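Local coordinates for uncharacterized protein (Silicibacter pomeroyi DSS-3, PDB 2QTP), which is of unknown function but, as a DUF1185-family protein with a variant of the Bacillus chorismate mutase fold, may have a role in amino-acid metabolism, at residues I5-V10 against R153-P158; E13-E18 against P25-A30; V33-N38 against A160-V165. One frame throughout, in Å; residues are numbered along the deposited sequence.

Overall arrangement
From the N terminus, strand 5-15 supplies 5-10 to interaction 1 and the start of 13-18 to interaction 2. Interaction 2 closes a short hairpin loop, pairing 13-18 with 25-30 at a far end of the sheet. Strand 21-37 then runs back, and its end, 33-38, meets 160-165 in interaction 3, closing a loop of 121 residues. Interaction 1 brings the loop 153-158 back to 5-10 and so encloses interaction 2, whereas interactions 1 and 3 cross along the chain. Their centres lie about 8 Å apart, joined by the salt bridge Arg6 to Glu162 and by Val35 packing on Leu154 and Ala157. Interaction 2 is centred about 28 Å from interaction 3, across the chain's centre.

Interaction 1. Residues I5-V10 against R153-P158; sequences IRKIAV and RLNDAP
Asp156 offers both carboxylate oxygens to the side chains of Arg6 and Lys7 on strand 5-15: OD2 accepts Arg6 NH1 at 2.9 Å and OD1 accepts Lys7 NZ at 2.7 Å. It sits in a type I turn from Leu154 to Ala157, on the loop that follows strand 148-152. OD2 lies in the guanidinium plane of Arg6, and the N-H points almost straight at it (176°), yet each oxygen is met from outside the carboxylate plane. Guanidinium and carboxylate stand steeply to one another, their planes 79° apart. A bend at chi3 (71°) turns the guanidinium of Arg6 so that NH2 also makes a weak bond to Asp156 O at 3.0 Å, while NE pairs with Glu162.

The packed part is apolar: Leu154 CD2 rests on Ala9 CB at 3.8 Å, and the same leucine touches Val35 and Met164. Buried Ala157 brings its CB to 3.6 Å from Arg6 NH2. Toward solvent the contact is looser at exposed Asn155, whose OD1 stays 3.8 Å from Lys7 NZ; the extended Lys7 chain carries NZ to Asp156 instead. The chemistry is thus a salt-bridge network beside a small apolar patch, with Arg6 shared between Asp156 and Glu162. Two cations on one carboxylate probably neutralise it and hold the turn against the strand.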
ATOM      1  N   ILE A   5      12.647  -0.241   7.694  1.00 71.29           N
ATOM      2  CA  ILE A   5      11.923  -1.196   6.797  1.00 69.02           C
ATOM      3  C   ILE A   5      12.422  -2.628   6.986  1.00 66.45           C
ATOM      4  O   ILE A   5      13.550  -2.947   6.651  1.00 65.79           O
ATOM      5  CB  ILE A   5      12.050  -0.843   5.272  1.00 69.69           C
ATOM      6  CG1 ILE A   5      11.455   0.530   4.954  1.00 71.35           C
ATOM      7  CG2 ILE A   5      11.350  -1.885   4.403  1.00 63.50           C
ATOM      8  CD1 ILE A   5      11.873   1.074   3.570  1.00 70.85           C
ATOM      9  N   ARG A   6      11.575  -3.492   7.524  1.00 63.39           N
ATOM     10  CA  ARG A   6      11.934  -4.912   7.663  1.00 65.45           C
ATOM     11  C   ARG A   6      11.858  -5.719   6.345  1.00 63.41           C
ATOM     12  O   ARG A   6      12.731  -6.551   6.033  1.00 62.66           O
ATOM     13  CB  ARG A   6      11.042  -5.567   8.716  1.00 63.26           C
ATOM     14  CG  ARG A   6      11.330  -7.043   8.909  1.00 67.03           C
ATOM     15  CD  ARG A   6      10.689  -7.589  10.182  1.00 65.54           C
ATOM     16  NE  ARG A   6       9.227  -7.692  10.122  1.00 65.78           N
ATOM     17  CZ  ARG A   6       8.567  -8.744   9.658  1.00 64.86           C
ATOM     18  NH1 ARG A   6       9.218  -9.798   9.185  1.00 71.94           N
ATOM     19  NH2 ARG A   6       7.241  -8.756   9.673  1.00 64.50           N
ATOM     20  N   LYS A   7      10.790  -5.469   5.586  1.00 66.50           N
ATOM     21  CA  LYS A   7      10.466  -6.209   4.361  1.00 66.55           C
ATOM     22  C   LYS A   7       9.839  -5.266   3.351  1.00 64.81           C
ATOM     23  O   LYS A   7       9.049  -4.390   3.735  1.00 62.94           O
ATOM     24  CB  LYS A   7       9.345  -7.246   4.627  1.00 69.66           C
ATOM     25  CG  LYS A   7       9.687  -8.620   4.973  1.00 76.45           C
ATOM     26  CD  LYS A   7       8.447  -9.503   4.816  1.00 82.07           C
ATOM     27  CE  LYS A   7       8.765 -10.967   5.066  1.00 82.83           C
ATOM     28  NZ  LYS A   7       7.585 -11.816   4.719  1.00 97.83           N
ATOM     29  N   ILE A   8      10.134  -5.491   2.077  1.00 62.83           N
ATOM     30  CA  ILE A   8       9.446  -4.826   0.978  1.00 65.87           C
ATOM     31  C   ILE A   8       8.938  -5.946   0.072  1.00 65.43           C
ATOM     32  O   ILE A   8       9.621  -6.924  -0.144  1.00 64.09           O
ATOM     33  CB  ILE A   8      10.353  -3.890   0.136  1.00 67.35           C
ATOM     34  CG1 ILE A   8      10.754  -2.655   0.923  1.00 70.43           C
ATOM     35  CG2 ILE A   8       9.615  -3.412  -1.138  1.00 67.41           C
ATOM     36  CD1 ILE A   8      11.703  -1.792   0.155  1.00 79.72           C
ATOM     37  N   ALA A   9       7.730  -5.808  -0.446  1.00 65.68           N
ATOM     38  CA  ALA A   9       7.170  -6.837  -1.316  1.00 66.32           C
ATOM     39  C   ALA A   9       6.469  -6.156  -2.480  1.00 66.05           C
ATOM     40  O   ALA A   9       5.846  -5.092  -2.294  1.00 63.95           O
ATOM     41  CB  ALA A   9       6.210  -7.708  -0.535  1.00 63.48           C
ATOM     42  N   VAL A  10       6.584  -6.744  -3.670  1.00 63.21           N
ATOM     43  CA  VAL A  10       5.924  -6.215  -4.876  1.00 65.61           C
ATOM     44  C   VAL A  10       5.102  -7.347  -5.513  1.00 66.54           C
ATOM     45  O   VAL A  10       5.593  -8.478  -5.654  1.00 67.87           O
ATOM     46  CB  VAL A  10       6.944  -5.586  -5.857  1.00 64.80           C
ATOM     47  CG1 VAL A  10       6.254  -5.032  -7.098  1.00 65.88           C
ATOM     48  CG2 VAL A  10       7.752  -4.476  -5.149  1.00 61.03           C
ATOM     49  N   ARG A 153      -1.273  -9.343   1.154  1.00 68.16           N
ATOM     50  CA  ARG A 153      -0.984  -9.835   2.493  1.00 65.70           C
ATOM     51  C   ARG A 153       0.426 -10.296   2.589  1.00 66.32           C
ATOM     52  O   ARG A 153       1.046 -10.538   1.588  1.00 70.24           O
ATOM     53  CB  ARG A 153      -1.934 -10.917   2.953  1.00 64.64           C
ATOM     54  CG  ARG A 153      -1.857 -12.199   2.250  1.00 69.00           C
ATOM     55  CD  ARG A 153      -2.400 -13.314   3.187  1.00 72.85           C
ATOM     56  NE  ARG A 153      -1.522 -14.412   2.957  1.00 77.33           N
ATOM     57  CZ  ARG A 153      -1.019 -15.217   3.863  1.00 75.74           C
ATOM     58  NH1 ARG A 153      -1.326 -15.165   5.146  1.00 76.41           N
ATOM     59  NH2 ARG A 153      -0.204 -16.138   3.426  1.00 81.39           N
ATOM     60  N   LEU A 154       0.953 -10.351   3.796  1.00 68.33           N
ATOM     61  CA  LEU A 154       2.251 -10.965   4.041  1.00 68.80           C
ATOM     62  C   LEU A 154       2.026 -11.870   5.257  1.00 68.96           C
ATOM     63  O   LEU A 154       1.431 -11.421   6.260  1.00 67.81           O
ATOM     64  CB  LEU A 154       3.299  -9.898   4.329  1.00 68.09           C
ATOM     65  CG  LEU A 154       3.744  -9.026   3.161  1.00 69.69           C
ATOM     66  CD1 LEU A 154       4.600  -7.839   3.676  1.00 65.93           C
ATOM     67  CD2 LEU A 154       4.482  -9.854   2.115  1.00 73.99           C
ATOM     68  N   ASN A 155       2.516 -13.112   5.172  1.00 65.93           N
ATOM     69  CA  ASN A 155       2.291 -14.113   6.195  1.00 67.61           C
ATOM     70  C   ASN A 155       2.713 -13.652   7.584  1.00 67.32           C
ATOM     71  O   ASN A 155       2.085 -14.016   8.566  1.00 65.09           O
ATOM     72  CB  ASN A 155       2.964 -15.471   5.837  1.00 69.31           C
ATOM     73  CG  ASN A 155       4.484 -15.449   6.033  1.00 77.60           C
ATOM     74  OD1 ASN A 155       5.182 -14.599   5.464  1.00 81.44           O
ATOM     75  ND2 ASN A 155       4.997 -16.362   6.877  1.00 72.08           N
ATOM     76  N   ASP A 156       3.730 -12.799   7.669  1.00 67.08           N
ATOM     77  CA  ASP A 156       4.302 -12.465   8.962  1.00 66.35           C
ATOM     78  C   ASP A 156       4.193 -10.987   9.323  1.00 66.18           C
ATOM     79  O   ASP A 156       4.911 -10.511  10.178  1.00 63.41           O
ATOM     80  CB  ASP A 156       5.768 -12.883   8.942  1.00 67.41           C
ATOM     81  CG  ASP A 156       6.601 -12.072   7.924  1.00 71.09           C
ATOM     82  OD1 ASP A 156       6.063 -11.453   6.968  1.00 75.15           O
ATOM     83  OD2 ASP A 156       7.820 -12.082   8.073  1.00 73.20           O
ATOM     84  N   ALA A 157       3.284 -10.261   8.687  1.00 63.72           N
ATOM     85  CA  ALA A 157       3.212  -8.852   8.905  1.00 62.01           C
ATOM     86  C   ALA A 157       1.772  -8.395   8.757  1.00 62.95           C
ATOM     87  O   ALA A 157       0.972  -9.062   8.083  1.00 64.29           O
ATOM     88  CB  ALA A 157       4.143  -8.113   7.915  1.00 59.98           C
ATOM     89  N   PRO A 158       1.402  -7.291   9.432  1.00 64.56           N
ATOM     90  CA  PRO A 158       2.205  -6.528  10.409  1.00 65.37           C
ATOM     91  C   PRO A 158       2.163  -7.139  11.823  1.00 65.45           C
ATOM     92  O   PRO A 158       1.099  -7.480  12.330  1.00 66.01           O
ATOM     93  CB  PRO A 158       1.503  -5.179  10.442  1.00 63.96           C
ATOM     94  CG  PRO A 158       0.049  -5.524  10.196  1.00 65.01           C
ATOM     95  CD  PRO A 158       0.079  -6.670   9.218  1.00 64.81           C
TER

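Interaction 2. Residues E13-E18 against P25-A30; sequences EETRIE and PPTRKA
Glu13 and Lys29 run side by side off one face of an antiparallel hairpin: Glu13 places CG anti to its own N (chi1 169°), Lys29 places CG anti to the carbonyl carbon (chi1 -49°), and both chains then extend. Their charged atoms still stop short, with Glu13 OE2 4.2 Å from Lys29 NZ. Water 1 fills the role of go-between, donating to Glu13 OE2 at 2.9 Å and accepting from Lys29 NZ at 2.9 Å. Lys29 NZ also bonds to Gly149 O, and both side chains touch Ile150 of strand 148-152. Beside them on this face, Thr15 CB meets Thr27 OG1 at 3.8 Å.

Glu13 with Lys29 and Thr15 with Thr27 are the hydrogen-bonded pairs of the ladder. Thr15 N reaches Thr27 O at 2.9 Å in a nearly straight bond (171°), and the return bond from Thr27 N to Thr15 O is longer, 3.2 Å. Between them Glu14 and Arg28 form a non-hydrogen-bonded pair on the other face, touching through Glu14 CG and Arg28 CG at 4.0 Å. Past the ladder, Arg16 CG lies alongside Pro26 CG at 4.0 Å. Backbone bonding thus joins the strands, while the cationic ends tie the hairpin outward: Arg28 to Asp171 of strand 162-171 and to Leu70 O at the end of helix 49-70, Lys29 to strand 148-152.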
ATOM      1  N   GLU A  13      -0.098  -8.429 -11.224  1.00 63.85           N
ATOM      2  CA  GLU A  13      -1.092  -9.341 -11.725  1.00 64.58           C
ATOM      3  C   GLU A  13      -1.503  -8.935 -13.135  1.00 62.61           C
ATOM      4  O   GLU A  13      -1.874  -7.787 -13.354  1.00 61.17           O
ATOM      5  CB  GLU A  13      -2.228  -9.333 -10.707  1.00 65.60           C
ATOM      6  CG  GLU A  13      -3.524  -9.993 -11.062  1.00 80.23           C
ATOM      7  CD  GLU A  13      -4.643  -9.475 -10.150  1.00 94.25           C
ATOM      8  OE1 GLU A  13      -4.455  -9.540  -8.895  1.00 89.54           O
ATOM      9  OE2 GLU A  13      -5.663  -8.963 -10.710  1.00 94.80           O
ATOM     10  N   GLU A  14      -1.397  -9.875 -14.086  1.00 60.54           N
ATOM     11  CA  GLU A  14      -1.794  -9.651 -15.457  1.00 64.22           C
ATOM     12  C   GLU A  14      -3.016 -10.464 -15.767  1.00 61.44           C
ATOM     13  O   GLU A  14      -3.004 -11.676 -15.594  1.00 60.16           O
ATOM     14  CB  GLU A  14      -0.747 -10.110 -16.473  1.00 65.53           C
ATOM     15  CG  GLU A  14       0.678  -9.753 -16.201  1.00 77.11           C
ATOM     16  CD  GLU A  14       1.604 -10.259 -17.315  1.00 76.76           C
ATOM     17  OE1 GLU A  14       1.117 -10.781 -18.375  1.00 88.35           O
ATOM     18  OE2 GLU A  14       2.826 -10.096 -17.108  1.00 95.73           O
ATOM     19  N   THR A  15      -4.030  -9.813 -16.310  1.00 58.64           N
ATOM     20  CA  THR A  15      -5.261 -10.471 -16.696  1.00 58.59           C
ATOM     21  C   THR A  15      -5.308 -10.522 -18.192  1.00 58.57           C
ATOM     22  O   THR A  15      -5.272  -9.483 -18.865  1.00 59.06           O
ATOM     23  CB  THR A  15      -6.459  -9.691 -16.208  1.00 59.43           C
ATOM     24  OG1 THR A  15      -6.383  -9.593 -14.789  1.00 61.21           O
ATOM     25  CG2 THR A  15      -7.731 -10.373 -16.625  1.00 57.66           C
ATOM     26  N   ARG A  16      -5.351 -11.743 -18.716  1.00 57.28           N
ATOM     27  CA  ARG A  16      -5.407 -11.973 -20.125  1.00 55.03           C
ATOM     28  C   ARG A  16      -6.787 -12.444 -20.597  1.00 54.93           C
ATOM     29  O   ARG A  16      -7.048 -12.414 -21.784  1.00 51.58           O
ATOM     30  CB  ARG A  16      -4.393 -13.045 -20.506  1.00 56.52           C
ATOM     31  CG  ARG A  16      -2.968 -12.845 -19.971  1.00 57.90           C
ATOM     32  CD  ARG A  16      -2.107 -13.930 -20.627  1.00 64.48           C
ATOM     33  NE  ARG A  16      -0.684 -13.713 -20.455  1.00 69.41           N
ATOM     34  CZ  ARG A  16       0.256 -14.496 -20.976  1.00 71.10           C
ATOM     35  NH1 ARG A  16      -0.072 -15.555 -21.713  1.00 72.27           N
ATOM     36  NH2 ARG A  16       1.539 -14.218 -20.759  1.00 77.36           N
ATOM     37  N   ILE A  17      -7.635 -12.937 -19.692  1.00 54.93           N
ATOM     38  CA  ILE A  17      -9.003 -13.358 -20.039  1.00 55.33           C
ATOM     39  C   ILE A  17      -9.891 -12.810 -18.936  1.00 58.09           C
ATOM     40  O   ILE A  17      -9.572 -12.926 -17.765  1.00 58.07           O
ATOM     41  CB  ILE A  17      -9.166 -14.905 -20.171  1.00 55.35           C
ATOM     42  CG1 ILE A  17      -8.190 -15.468 -21.214  1.00 59.74           C
ATOM     43  CG2 ILE A  17     -10.611 -15.291 -20.580  1.00 54.75           C
ATOM     44  CD1 ILE A  17      -8.221 -16.985 -21.356  1.00 52.55           C
ATOM     45  N   GLU A  18     -10.977 -12.154 -19.311  1.00 64.40           N
ATOM     46  CA  GLU A  18     -11.887 -11.546 -18.333  1.00 70.08           C
ATOM     47  C   GLU A  18     -13.269 -11.629 -18.935  1.00 71.29           C
ATOM     48  O   GLU A  18     -13.425 -11.439 -20.146  1.00 73.13           O
ATOM     49  CB  GLU A  18     -11.508 -10.093 -18.022  1.00 68.96           C
ATOM     50  CG  GLU A  18     -12.117  -9.560 -16.717  1.00 72.97           C
ATOM     51  CD  GLU A  18     -11.391  -8.320 -16.192  1.00 75.86           C
ATOM     52  OE1 GLU A  18     -11.064  -7.432 -17.012  1.00 87.52           O
ATOM     53  OE2 GLU A  18     -11.142  -8.227 -14.961  1.00 81.11           O
ATOM     54  N   PRO A  25      -3.880  -5.668 -25.262  1.00 79.12           N
ATOM     55  CA  PRO A  25      -2.865  -6.172 -24.332  1.00 77.12           C
ATOM     56  C   PRO A  25      -3.490  -6.514 -22.975  1.00 74.37           C
ATOM     57  O   PRO A  25      -4.553  -5.986 -22.638  1.00 75.71           O
ATOM     58  CB  PRO A  25      -1.900  -4.987 -24.207  1.00 77.04           C
ATOM     59  CG  PRO A  25      -2.771  -3.789 -24.414  1.00 77.45           C
ATOM     60  CD  PRO A  25      -3.749  -4.213 -25.475  1.00 77.62           C
ATOM     61  N   PRO A  26      -2.869  -7.429 -22.220  1.00 72.30           N
ATOM     62  CA  PRO A  26      -3.337  -7.735 -20.865  1.00 70.24           C
ATOM     63  C   PRO A  26      -3.387  -6.514 -19.989  1.00 68.96           C
ATOM     64  O   PRO A  26      -2.526  -5.655 -20.108  1.00 70.90           O
ATOM     65  CB  PRO A  26      -2.254  -8.681 -20.324  1.00 69.28           C
ATOM     66  CG  PRO A  26      -1.749  -9.374 -21.551  1.00 76.27           C
ATOM     67  CD  PRO A  26      -1.740  -8.290 -22.615  1.00 72.61           C
ATOM     68  N   THR A  27      -4.377  -6.441 -19.109  1.00 65.40           N
ATOM     69  CA  THR A  27      -4.426  -5.370 -18.169  1.00 64.40           C
ATOM     70  C   THR A  27      -3.607  -5.780 -16.940  1.00 62.27           C
ATOM     71  O   THR A  27      -3.525  -6.953 -16.600  1.00 60.31           O
ATOM     72  CB  THR A  27      -5.875  -4.974 -17.845  1.00 65.65           C
ATOM     73  OG1 THR A  27      -6.590  -6.098 -17.347  1.00 65.00           O
ATOM     74  CG2 THR A  27      -6.562  -4.457 -19.116  1.00 64.58           C
ATOM     75  N   ARG A  28      -2.959  -4.815 -16.300  1.00 59.77           N
ATOM     76  CA  ARG A  28      -2.055  -5.128 -15.220  1.00 61.65           C
ATOM     77  C   ARG A  28      -2.236  -4.239 -14.014  1.00 63.79           C
ATOM     78  O   ARG A  28      -2.537  -3.045 -14.136  1.00 67.70           O
ATOM     79  CB  ARG A  28      -0.601  -5.036 -15.695  1.00 62.64           C
ATOM     80  CG  ARG A  28      -0.231  -5.947 -16.859  1.00 65.75           C
ATOM     81  CD  ARG A  28       1.239  -5.827 -17.180  1.00 70.41           C
ATOM     82  NE  ARG A  28       1.557  -4.455 -17.586  1.00 76.74           N
ATOM     83  CZ  ARG A  28       2.769  -3.910 -17.553  1.00 72.99           C
ATOM     84  NH1 ARG A  28       3.821  -4.606 -17.119  1.00 81.71           N
ATOM     85  NH2 ARG A  28       2.925  -2.661 -17.945  1.00 70.37           N
ATOM     86  N   LYS A  29      -2.040  -4.829 -12.841  1.00 61.98           N
ATOM     87  CA  LYS A  29      -2.088  -4.102 -11.583  1.00 62.83           C
ATOM     88  C   LYS A  29      -0.806  -4.423 -10.830  1.00 61.26           C
ATOM     89  O   LYS A  29      -0.312  -5.562 -10.878  1.00 61.52           O
ATOM     90  CB  LYS A  29      -3.258  -4.562 -10.711  1.00 62.73           C
ATOM     91  CG  LYS A  29      -4.600  -4.643 -11.382  1.00 69.89           C
ATOM     92  CD  LYS A  29      -5.627  -5.045 -10.337  1.00 74.41           C
ATOM     93  CE  LYS A  29      -7.047  -5.008 -10.855  1.00 82.21           C
ATOM     94  NZ  LYS A  29      -7.925  -5.545  -9.787  1.00 85.45           N
ATOM     95  N   ALA A  30      -0.268  -3.445 -10.122  1.00 60.47           N
ATOM     96  CA  ALA A  30       0.904  -3.688  -9.289  1.00 59.73           C
ATOM     97  C   ALA A  30       0.654  -3.042  -7.955  1.00 60.81           C
ATOM     98  O   ALA A  30      -0.044  -2.019  -7.875  1.00 59.84           O
ATOM     99  CB  ALA A  30       2.174  -3.134  -9.937  1.00 57.70           C
TER
HETATM  100  O   HOH W   1      -7.095  -7.935  -8.454  1.00 68.99           O

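Interaction 3. Residues V33-N38 against A160-V165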
ATOM      1  N   VAL A  33       4.509  -2.964  -1.145  1.00 62.54           N
ATOM      2  CA  VAL A  33       4.213  -2.974   0.284  1.00 63.35           C
ATOM      3  C   VAL A  33       5.517  -2.902   1.099  1.00 65.21           C
ATOM      4  O   VAL A  33       6.522  -3.550   0.740  1.00 63.67           O
ATOM      5  CB  VAL A  33       3.460  -4.284   0.673  1.00 65.91           C
ATOM      6  CG1 VAL A  33       3.162  -4.304   2.124  1.00 71.79           C
ATOM      7  CG2 VAL A  33       2.196  -4.395  -0.130  1.00 66.31           C
ATOM      8  N   ALA A  34       5.501  -2.089   2.162  1.00 63.48           N
ATOM      9  CA  ALA A  34       6.634  -1.983   3.118  1.00 65.93           C
ATOM     10  C   ALA A  34       6.124  -2.286   4.500  1.00 66.24           C
ATOM     11  O   ALA A  34       5.011  -1.898   4.863  1.00 65.55           O
ATOM     12  CB  ALA A  34       7.294  -0.608   3.094  1.00 64.73           C
ATOM     13  N   VAL A  35       6.923  -3.045   5.240  1.00 65.08           N
ATOM     14  CA  VAL A  35       6.656  -3.346   6.639  1.00 66.54           C
ATOM     15  C   VAL A  35       7.666  -2.559   7.460  1.00 65.18           C
ATOM     16  O   VAL A  35       8.872  -2.758   7.336  1.00 64.71           O
ATOM     17  CB  VAL A  35       6.731  -4.855   6.944  1.00 67.25           C
ATOM     18  CG1 VAL A  35       6.418  -5.142   8.431  1.00 63.97           C
ATOM     19  CG2 VAL A  35       5.792  -5.640   5.984  1.00 63.42           C
ATOM     20  N   ILE A  36       7.168  -1.642   8.289  1.00 67.55           N
ATOM     21  CA  ILE A  36       8.044  -0.830   9.122  1.00 67.49           C
ATOM     22  C   ILE A  36       7.682  -0.951  10.588  1.00 66.51           C
ATOM     23  O   ILE A  36       6.582  -1.314  10.907  1.00 63.73           O
ATOM     24  CB  ILE A  36       7.969   0.673   8.735  1.00 70.84           C
ATOM     25  CG1 ILE A  36       6.532   1.191   8.889  1.00 69.68           C
ATOM     26  CG2 ILE A  36       8.467   0.885   7.310  1.00 66.83           C
ATOM     27  CD1 ILE A  36       6.416   2.679   9.059  1.00 68.53           C
ATOM     28  N   GLU A  37       8.625  -0.629  11.464  1.00 68.33           N
ATOM     29  CA  GLU A  37       8.375  -0.525  12.888  1.00 71.08           C
ATOM     30  C   GLU A  37       7.570   0.745  13.151  1.00 68.61           C
ATOM     31  O   GLU A  37       7.851   1.792  12.578  1.00 67.16           O
ATOM     32  CB  GLU A  37       9.701  -0.499  13.663  1.00 72.15           C
ATOM     33  CG  GLU A  37       9.537  -0.350  15.194  1.00 81.67           C
ATOM     34  CD  GLU A  37      10.877  -0.239  15.944  1.00 83.43           C
ATOM     35  OE1 GLU A  37      11.637  -1.241  15.952  1.00 93.34           O
ATOM     36  OE2 GLU A  37      11.152   0.848  16.518  1.00101.10           O
ATOM     37  N   ASN A  38       6.527   0.633  13.972  1.00 65.32           N
ATOM     38  CA  ASN A  38       5.713   1.780  14.359  1.00 64.63           C
ATOM     39  C   ASN A  38       6.423   2.418  15.540  1.00 65.65           C
ATOM     40  O   ASN A  38       6.543   1.783  16.590  1.00 65.43           O
ATOM     41  CB  ASN A  38       4.315   1.280  14.729  1.00 63.76           C
ATOM     42  CG  ASN A  38       3.373   2.349  15.166  1.00 61.82           C
ATOM     43  OD1 ASN A  38       3.715   3.537  15.253  1.00 61.84           O
ATOM     44  ND2 ASN A  38       2.142   1.912  15.530  1.00 60.92           N
ATOM     45  N   ALA A 160       2.581  -6.839  15.950  1.00 62.85           N
ATOM     46  CA  ALA A 160       1.904  -5.886  16.835  1.00 64.24           C
ATOM     47  C   ALA A 160       2.535  -4.481  16.881  1.00 61.99           C
ATOM     48  O   ALA A 160       1.824  -3.462  16.987  1.00 64.11           O
ATOM     49  CB  ALA A 160       1.776  -6.527  18.266  1.00 61.36           C
ATOM     50  N   ASN A 161       3.857  -4.413  16.759  1.00 62.77           N
ATOM     51  CA  ASN A 161       4.566  -3.132  16.784  1.00 65.33           C
ATOM     52  C   ASN A 161       4.936  -2.582  15.408  1.00 64.59           C
ATOM     53  O   ASN A 161       5.832  -1.755  15.309  1.00 64.69           O
ATOM     54  CB  ASN A 161       5.841  -3.240  17.636  1.00 63.81           C
ATOM     55  CG  ASN A 161       6.946  -4.152  16.984  1.00 76.57           C
ATOM     56  OD1 ASN A 161       6.661  -5.073  16.186  1.00 77.53           O
ATOM     57  ND2 ASN A 161       8.203  -3.896  17.357  1.00 74.12           N
ATOM     58  N   GLU A 162       4.230  -3.018  14.358  1.00 65.52           N
ATOM     59  CA  GLU A 162       4.528  -2.603  12.998  1.00 64.65           C
ATOM     60  C   GLU A 162       3.362  -1.926  12.294  1.00 64.97           C
ATOM     61  O   GLU A 162       2.229  -1.945  12.781  1.00 62.68           O
ATOM     62  CB  GLU A 162       4.945  -3.825  12.175  1.00 64.20           C
ATOM     63  CG  GLU A 162       6.187  -4.552  12.707  1.00 62.77           C
ATOM     64  CD  GLU A 162       6.630  -5.725  11.835  1.00 65.10           C
ATOM     65  OE1 GLU A 162       5.770  -6.487  11.305  1.00 63.82           O
ATOM     66  OE2 GLU A 162       7.852  -5.869  11.666  1.00 63.58           O
ATOM     67  N   ILE A 163       3.678  -1.365  11.122  1.00 65.20           N
ATOM     68  CA  ILE A 163       2.693  -0.869  10.130  1.00 66.43           C
ATOM     69  C   ILE A 163       3.047  -1.455   8.738  1.00 67.40           C
ATOM     70  O   ILE A 163       4.232  -1.498   8.367  1.00 67.33           O
ATOM     71  CB  ILE A 163       2.628   0.673  10.025  1.00 65.41           C
ATOM     72  CG1 ILE A 163       2.415   1.313  11.386  1.00 73.69           C
ATOM     73  CG2 ILE A 163       1.479   1.148   9.117  1.00 64.12           C
ATOM     74  CD1 ILE A 163       2.309   2.831  11.340  1.00 63.52           C
HETATM   75  N   MSE A 164       2.029  -1.967   8.025  1.00 66.80           N
HETATM   76  CA  MSE A 164       2.176  -2.479   6.663  1.00 64.78           C
HETATM   77  C   MSE A 164       1.521  -1.424   5.760  1.00 65.41           C
HETATM   78  O   MSE A 164       0.333  -1.139   5.874  1.00 64.28           O
HETATM   79  CB  MSE A 164       1.515  -3.860   6.512  1.00 68.39           C
HETATM   80  CG  MSE A 164       1.809  -4.538   5.232  1.00 65.84           C
HETATM   81 SE   MSE A 164       1.117  -6.279   4.992  0.75 63.87          SE
HETATM   82  CE  MSE A 164      -0.824  -5.871   4.817  1.00 63.06           C
ATOM     83  N   VAL A 165       2.323  -0.790   4.923  1.00 65.09           N
ATOM     84  CA  VAL A 165       1.862   0.298   4.056  1.00 65.77           C
ATOM     85  C   VAL A 165       1.933  -0.174   2.590  1.00 64.27           C
ATOM     86  O   VAL A 165       2.900  -0.768   2.212  1.00 63.83           O
ATOM     87  CB  VAL A 165       2.803   1.512   4.248  1.00 67.23           C
ATOM     88  CG1 VAL A 165       2.290   2.724   3.461  1.00 66.45           C
ATOM     89  CG2 VAL A 165       2.976   1.804   5.767  1.00 63.23           C
TER
HETATM   90  O   HOH W   2       1.850  -0.981  15.527  1.00 39.74           O
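Asn38 ND2, Ala160 O and Glu162 O grip a single water, water 2: it accepts from the amide and donates to both carbonyls, 2.9 Å from Glu162 O. This closes one end of an antiparallel ladder between strands 21-37 and 162-171 in the mixed sheet. The amide is fixed further, OD1 taking Phe40 N and ND2 reaching His94 ND1. Asn38 N gives a bond of 2.8 Å to Asn161 O, and reciprocal pairs of backbone hydrogen bonds follow at Ile36-Ile163 and Ala34-Val165, Ile36 N to Ile163 O measuring 2.9 Å.

Ala34, Ile36, Ile163 and Val165 face helices 49-70 and 92-98, Ile36 CG1 lying 4.1 Å from Ile163 CB. The Asn38 side chain crosses that of Ile163, with Asn38 CB 3.8 Å from Ile163 CG1.

Glu162 lays its carboxylate beside Val35, OE1 3.2 Å from Val35 CG1, while OE1 accepts Arg159 N and OE2 pairs with Arg6 NE. With an alanine here the carboxylate would be gone, and Arg6 NE would probably be left without its charged mate, Arg159 N without its acceptor and Val35 CG1 with a gap beside it.

On the Val35 side of the sheet, selenomethionine Met164 sends CG anti to its backbone N (chi1 -171°). That puts Met164 CG tightly against Val33 CG1, at 3.4 Å, with SE 4.0 Å from the same methyl.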